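Local coordinates for endo-beta-1,4-mannanase (Alicyclobacillus acidocaldarius, PDB 4CD8), which probably hydrolyses internal beta-1,4-mannosidic linkages of mannans, as a TIM-barrel endo-mannanase of glycoside hydrolase family 113, at residues A[175-180]-A[194-199]. Residues are numbered along the deposited sequence; the frame is centred on the assembly and turned at random.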
ATOM      1  N   GLY A 175      17.280  -2.488  -0.411  1.00 16.27           N
ATOM      2  CA  GLY A 175      16.483  -2.019  -1.538  1.00 15.90           C
ATOM      3  C   GLY A 175      15.846  -0.675  -1.297  1.00 14.83           C
ATOM      4  O   GLY A 175      16.191   0.043  -0.351  1.00 15.54           O
ATOM      5  N   LEU A 176      14.885  -0.313  -2.147  1.00 14.99           N
ATOM      6  CA  LEU A 176      14.189   0.959  -1.979  1.00 17.30           C
ATOM      7  C   LEU A 176      13.258   0.899  -0.783  1.00 13.88           C
ATOM      8  O   LEU A 176      12.567  -0.115  -0.571  1.00 15.00           O
ATOM      9  CB  LEU A 176      13.354   1.271  -3.220  1.00 18.08           C
ATOM     10  CG  LEU A 176      14.181   1.537  -4.475  1.00 15.70           C
ATOM     11  CD1 LEU A 176      13.259   1.437  -5.670  1.00 13.83           C
ATOM     12  CD2 LEU A 176      14.738   2.949  -4.393  1.00 14.17           C
ATOM     13  N   VAL A 177      13.205   1.981  -0.037  1.00 13.03           N
ATOM     14  CA  VAL A 177      12.384   2.089   1.150  1.00 13.74           C
ATOM     15  C   VAL A 177      11.434   3.253   0.973  1.00 15.32           C
ATOM     16  O   VAL A 177      11.823   4.343   0.595  1.00 13.83           O
ATOM     17  CB  VAL A 177      13.190   2.251   2.472  1.00 13.74           C
ATOM     18  CG1 VAL A 177      12.251   2.497   3.649  1.00 17.18           C
ATOM     19  CG2 VAL A 177      14.005   0.999   2.722  1.00 13.41           C
ATOM     20  N   THR A 178      10.148   2.995   1.200  1.00 13.82           N
ATOM     21  CA  THR A 178       9.170   4.059   1.250  1.00 11.02           C
ATOM     22  C   THR A 178       8.396   3.984   2.564  1.00 13.71           C
ATOM     23  O   THR A 178       8.411   2.925   3.204  1.00 13.71           O
ATOM     24  CB  THR A 178       8.197   3.983   0.051  1.00 11.62           C
ATOM     25  OG1 THR A 178       7.463   5.205  -0.031  1.00 14.07           O
ATOM     26  CG2 THR A 178       7.219   2.767   0.167  1.00 13.69           C
ATOM     27  N   TYR A 179       7.797   5.117   2.942  1.00 11.65           N
ATOM     28  CA  TYR A 179       6.726   5.159   3.970  1.00 11.16           C
ATOM     29  C   TYR A 179       5.517   5.690   3.227  1.00 13.78           C
ATOM     30  O   TYR A 179       5.610   6.663   2.492  1.00 13.22           O
ATOM     31  CB  TYR A 179       7.104   6.141   5.099  1.00 14.90           C
ATOM     32  CG  TYR A 179       5.942   6.370   6.023  1.00 13.47           C
ATOM     33  CD1 TYR A 179       5.553   5.351   6.878  1.00 13.06           C
ATOM     34  CD2 TYR A 179       5.246   7.539   6.030  1.00 14.85           C
ATOM     35  CE1 TYR A 179       4.455   5.513   7.702  1.00 15.07           C
ATOM     36  CE2 TYR A 179       4.149   7.719   6.861  1.00 14.70           C
ATOM     37  CZ  TYR A 179       3.769   6.690   7.676  1.00 15.08           C
ATOM     38  OH  TYR A 179       2.688   6.883   8.459  1.00 14.89           O
ATOM     39  N   ASN A 180       4.366   5.060   3.470  1.00 12.75           N
ATOM     40  CA  ASN A 180       3.088   5.370   2.839  1.00 12.48           C
ATOM     41  C   ASN A 180       2.246   6.141   3.821  1.00 12.74           C
ATOM     42  O   ASN A 180       1.701   5.543   4.774  1.00 14.80           O
ATOM     43  CB  ASN A 180       2.508   3.994   2.437  1.00 14.18           C
ATOM     44  CG  ASN A 180       1.049   3.948   2.008  1.00 14.97           C
ATOM     45  OD1 ASN A 180       0.612   2.833   1.761  1.00 16.69           O
ATOM     46  ND2 ASN A 180       0.347   5.059   1.840  1.00 15.98           N
ATOM     47  N   ALA A 194      14.441  10.269   5.505  1.00 16.07           N
ATOM     48  CA  ALA A 194      14.899   8.964   5.900  1.00 14.89           C
ATOM     49  C   ALA A 194      14.470   7.873   4.956  1.00 14.04           C
ATOM     50  O   ALA A 194      14.886   6.756   5.112  1.00 16.57           O
ATOM     51  CB  ALA A 194      14.452   8.644   7.333  1.00 18.04           C
ATOM     52  N   VAL A 195      13.621   8.202   3.977  1.00 14.82           N
ATOM     53  CA  VAL A 195      13.213   7.227   3.008  1.00 14.69           C
ATOM     54  C   VAL A 195      13.639   7.594   1.591  1.00 13.08           C
ATOM     55  O   VAL A 195      14.065   8.691   1.341  1.00 17.21           O
ATOM     56  CB  VAL A 195      11.705   6.908   3.080  1.00 14.85           C
ATOM     57  CG1 VAL A 195      11.335   6.474   4.501  1.00 16.15           C
ATOM     58  CG2 VAL A 195      10.881   8.094   2.636  1.00 15.75           C
ATOM     59  N   ASP A 196      13.580   6.627   0.682  1.00 13.33           N
ATOM     60  CA  ASP A 196      13.971   6.875  -0.722  1.00 15.58           C
ATOM     61  C   ASP A 196      12.905   7.513  -1.568  1.00 15.96           C
ATOM     62  O   ASP A 196      13.175   8.228  -2.522  1.00 17.44           O
ATOM     63  CB  ASP A 196      14.447   5.575  -1.351  1.00 13.58           C
ATOM     64  CG  ASP A 196      15.553   4.922  -0.526  1.00 17.71           C
ATOM     65  OD1 ASP A 196      16.472   5.650  -0.107  1.00 20.20           O
ATOM     66  OD2 ASP A 196      15.537   3.716  -0.294  1.00 16.06           O
ATOM     67  N   LEU A 197      11.657   7.145  -1.272  1.00 14.37           N
ATOM     68  CA  LEU A 197      10.501   7.579  -2.044  1.00 14.57           C
ATOM     69  C   LEU A 197       9.392   8.003  -1.110  1.00 14.44           C
ATOM     70  O   LEU A 197       9.098   7.306  -0.132  1.00 14.41           O
ATOM     71  CB  LEU A 197       9.948   6.440  -2.924  1.00 17.25           C
ATOM     72  CG  LEU A 197      10.920   5.871  -3.952  1.00 21.92           C
ATOM     73  CD1 LEU A 197      10.546   4.445  -4.319  1.00 22.87           C
ATOM     74  CD2 LEU A 197      10.920   6.782  -5.173  1.00 25.67           C
ATOM     75  N   ILE A 198       8.766   9.114  -1.436  1.00 14.65           N
ATOM     76  CA  ILE A 198       7.582   9.564  -0.700  1.00 15.38           C
ATOM     77  C   ILE A 198       6.389   8.854  -1.315  1.00 14.74           C
ATOM     78  O   ILE A 198       6.291   8.810  -2.518  1.00 14.58           O
ATOM     79  CB  ILE A 198       7.389  11.098  -0.852  1.00 16.76           C
ATOM     80  CG1 ILE A 198       8.539  11.821  -0.168  1.00 17.12           C
ATOM     81  CG2 ILE A 198       6.126  11.560  -0.210  1.00 16.53           C
ATOM     82  CD1 ILE A 198       8.598  13.312  -0.426  1.00 20.26           C
ATOM     83  N   SER A 199       5.497   8.280  -0.486  1.00 14.21           N
ATOM     84  CA  SER A 199       4.255   7.723  -1.040  1.00 14.25           C
ATOM     85  C   SER A 199       3.059   7.954  -0.166  1.00 15.15           C
ATOM     86  O   SER A 199       3.178   8.205   1.025  1.00 14.29           O
ATOM     87  CB  SER A 199       4.395   6.223  -1.301  1.00 14.68           C
ATOM     88  OG  SER A 199       4.513   5.459  -0.117  1.00 14.87           O
TER
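The first torsions of Thr-178 and Asp-196 turn both side chains to the facing backbone. In Thr-178, OG1 lies anti to the backbone N (chi1 -167°). Thr-178 OG1 gives its proton to Leu-197 O at 2.7 Å, from above the carbonyl plane. In Asp-196, CG lies beside the backbone N (chi1 -54°), anti to the carbonyl carbon. That torsion brings the carboxylate to Val-177, and Asp-196 OD2 accepts a bond from Val-177 N at 2.9 Å. Val-177 N meets OD2 on its anti side, tilted 23° out of the carboxylate plane. Asp-196 N in turn bonds Val-177 O at 2.9 Å, so one residue grips both polar backbone atoms of Val-177. Leu-197 N adds only a weak bond to the same oxygen. Ser-199 OG lies 3.0 Å from Thr-178 OG1 and 3.1 Å from Tyr-179 O, and its single proton could serve either. Val-195 CG1 packs crosswise against Val-177 CG1 at 4.2 Å. Arg-170 of helix 159-172 forms a salt bridge with Asp-196 OD2. The pairing joins neighbouring parallel strands of the TIM barrel. The side chain of Asn-180 lies about 6 Å from the bound mannose-like imidazole inhibitor; its OD1 is hydrogen-bonded to Lys-93 and its ND2 to Ser-201. Strand 145-150 flanks strand 176-182, strand 227-232 flanks strand 197-201, and helix 159-172 covers Val-177 and Val-195.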